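PDB 6WIS: DUF411 domain-containing protein from Pseudomonas aeruginosa, which binds copper in a cysteine-bridged tetranuclear cluster and probably takes part in bacterial copper resistance. Local coordinates for residues 66-70 with 94-98. Residues are numbered along the deposited sequence; the frame is centred on the assembly and turned at random.
With CU (copper (II) ion), chain D; CU (copper (II) ion), chain F; ZN (zinc ion), chain J.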
ATOM      1  N   GLY A  66      -0.910   2.739  -1.040  1.00 24.66           N
ATOM      2  CA  GLY A  66       0.056   3.627  -0.425  1.00 21.90           C
ATOM      3  C   GLY A  66       1.247   2.938   0.236  1.00 25.88           C
ATOM      4  O   GLY A  66       1.589   1.768  -0.013  1.00 23.27           O
ATOM      5  N   HIS A  67       1.912   3.714   1.085  1.00 22.68           N
ATOM      6  CA  HIS A  67       3.218   3.345   1.632  1.00 24.77           C
ATOM      7  C   HIS A  67       3.083   2.425   2.853  1.00 26.35           C
ATOM      8  O   HIS A  67       3.525   2.734   3.958  1.00 23.94           O
ATOM      9  CB  HIS A  67       3.992   4.623   1.937  1.00 24.47           C
ATOM     10  CG  HIS A  67       4.419   5.356   0.699  1.00 22.94           C
ATOM     11  ND1 HIS A  67       5.648   5.155   0.106  1.00 24.55           N
ATOM     12  CD2 HIS A  67       3.762   6.232  -0.092  1.00 20.60           C
ATOM     13  CE1 HIS A  67       5.733   5.884  -0.992  1.00 26.88           C
ATOM     14  NE2 HIS A  67       4.601   6.546  -1.141  1.00 21.12           N
ATOM     15  N   VAL A  68       2.468   1.262   2.622  1.00 27.18           N
ATOM     16  CA  VAL A  68       2.312   0.239   3.674  1.00 23.12           C
ATOM     17  C   VAL A  68       3.653  -0.449   3.915  1.00 24.03           C
ATOM     18  O   VAL A  68       4.284  -0.916   2.950  1.00 23.51           O
ATOM     19  CB  VAL A  68       1.257  -0.792   3.269  1.00 24.89           C
ATOM     20  CG1 VAL A  68       1.080  -1.820   4.406  1.00 19.92           C
ATOM     21  CG2 VAL A  68      -0.111  -0.127   2.905  1.00 23.99           C
ATOM     22  N   PRO A  69       4.121  -0.557   5.158  1.00 22.93           N
ATOM     23  CA  PRO A  69       5.374  -1.282   5.407  1.00 23.45           C
ATOM     24  C   PRO A  69       5.243  -2.760   5.058  1.00 26.12           C
ATOM     25  O   PRO A  69       4.172  -3.356   5.193  1.00 20.48           O
ATOM     26  CB  PRO A  69       5.598  -1.084   6.916  1.00 25.23           C
ATOM     27  CG  PRO A  69       4.900   0.247   7.208  1.00 28.18           C
ATOM     28  CD  PRO A  69       3.646   0.152   6.362  1.00 24.65           C
ATOM     29  N   ALA A  70       6.369  -3.356   4.652  1.00 25.58           N
ATOM     30  CA  ALA A  70       6.387  -4.762   4.249  1.00 25.37           C
ATOM     31  C   ALA A  70       5.790  -5.678   5.317  1.00 29.98           C
ATOM     32  O   ALA A  70       4.995  -6.573   5.004  1.00 28.82           O
ATOM     33  CB  ALA A  70       7.819  -5.191   3.920  1.00 26.49           C
ATOM     34  N   SER A  94       6.959   7.249   6.311  1.00 29.20           N
ATOM     35  CA  SER A  94       6.545   5.917   5.901  1.00 28.32           C
ATOM     36  C   SER A  94       7.541   5.375   4.876  1.00 31.31           C
ATOM     37  O   SER A  94       8.289   6.146   4.260  1.00 30.38           O
ATOM     38  CB  SER A  94       5.121   5.951   5.346  1.00 25.92           C
ATOM     39  OG  SER A  94       5.030   6.711   4.147  1.00 27.40           O
ATOM     40  N   PRO A  95       7.583   4.056   4.678  1.00 28.50           N
ATOM     41  CA  PRO A  95       8.626   3.485   3.800  1.00 25.93           C
ATOM     42  C   PRO A  95       8.483   3.969   2.364  1.00 24.70           C
ATOM     43  O   PRO A  95       7.403   3.907   1.768  1.00 25.37           O
ATOM     44  CB  PRO A  95       8.409   1.968   3.902  1.00 30.03           C
ATOM     45  CG  PRO A  95       7.524   1.749   5.092  1.00 32.61           C
ATOM     46  CD  PRO A  95       6.764   3.019   5.346  1.00 26.60           C
ATOM     47  N   GLY A  96       9.594   4.445   1.803  1.00 27.01           N
ATOM     48  CA  GLY A  96       9.577   5.072   0.500  1.00 23.84           C
ATOM     49  C   GLY A  96       9.266   6.552   0.527  1.00 27.39           C
ATOM     50  O   GLY A  96       9.470   7.227  -0.485  1.00 26.13           O
HETATM   51  N   MSE A  97       8.825   7.077   1.663  1.00 27.94           N
HETATM   52  CA  MSE A  97       8.543   8.504   1.868  1.00 30.62           C
HETATM   53  C   MSE A  97       9.441   9.042   2.994  1.00 32.49           C
HETATM   54  O   MSE A  97       9.156  10.060   3.601  1.00 26.31           O
HETATM   55  CB  MSE A  97       7.064   8.723   2.224  1.00 23.82           C
HETATM   56  CG  MSE A  97       6.063   8.925   1.002  1.00 27.55           C
HETATM   57 SE   MSE A  97       6.502  10.513  -0.092  0.75 31.32          SE
HETATM   58  CE  MSE A  97       6.228  11.812   1.372  1.00 27.57           C
ATOM     59  N   GLU A  98      10.529   8.353   3.317  1.00 26.59           N
ATOM     60  CA  GLU A  98      11.282   8.761   4.496  1.00 30.33           C
ATOM     61  C   GLU A  98      12.209   9.929   4.148  1.00 36.16           C
ATOM     62  O   GLU A  98      12.857   9.941   3.093  1.00 32.69           O
ATOM     63  CB  GLU A  98      12.056   7.582   5.088  1.00 31.36           C
ATOM     64  CG  GLU A  98      13.304   7.199   4.383  1.00 34.26           C
ATOM     65  CD  GLU A  98      13.074   6.386   3.124  1.00 43.10           C
ATOM     66  OE1 GLU A  98      11.913   6.117   2.704  1.00 32.85           O
ATOM     67  OE2 GLU A  98      14.110   6.024   2.558  1.00 35.79           O
TER
HETATM   68 CU    CU D 202       4.309   7.844  -2.776  1.00 26.31          CU
HETATM   69 CU    CU F 204       5.121  10.750  -2.048  1.00 31.97          CU
HETATM   70 ZN    ZN J 208      13.746   4.553   0.843  1.00 31.00          ZN
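His67 and Met97 meet as ligands of two coppers of the tetranuclear cluster, each on its own loop. His67 NE2 binds one copper ion at 2.1 Å, together with Cys15 and Cys54. Met97, present as selenomethionine, binds a second through SE at 2.4 Å, with Cys15 and Met90. Cys15 is thus common to both sites. Met97 CG sits over the middle of one face of the His67 ring, a CH-pi contact 3.6 Å from the ring centroid. The bend at chi2 (-61°) turns SE away from the imidazole to its own copper.

The ring is held at both nitrogens. His67 ND1 donates a 2.7 Å hydrogen bond to Pro95 O, which lies at the ring edge, close to its plane. This leaves NE2 to the metal. Pro95 O is presented by a type II beta turn, Ser94 to Met97, closed by Met97 N to Ser94 O. Gly96, with positive phi, is the third residue of that turn, near His67 ND1. Ser94 OG packs on His67 CB and bonds back to Pro91 O.

Further out, Glu98 binds a zinc ion with Asp18 and His22. On the side of helix 70-77, its N-cap residue Pro69 lies obliquely across Pro95, and both rings touch Tyr106 of strand 106-111. Their closest atoms are Pro69 CG and Pro95 CG, 3.7 Å apart.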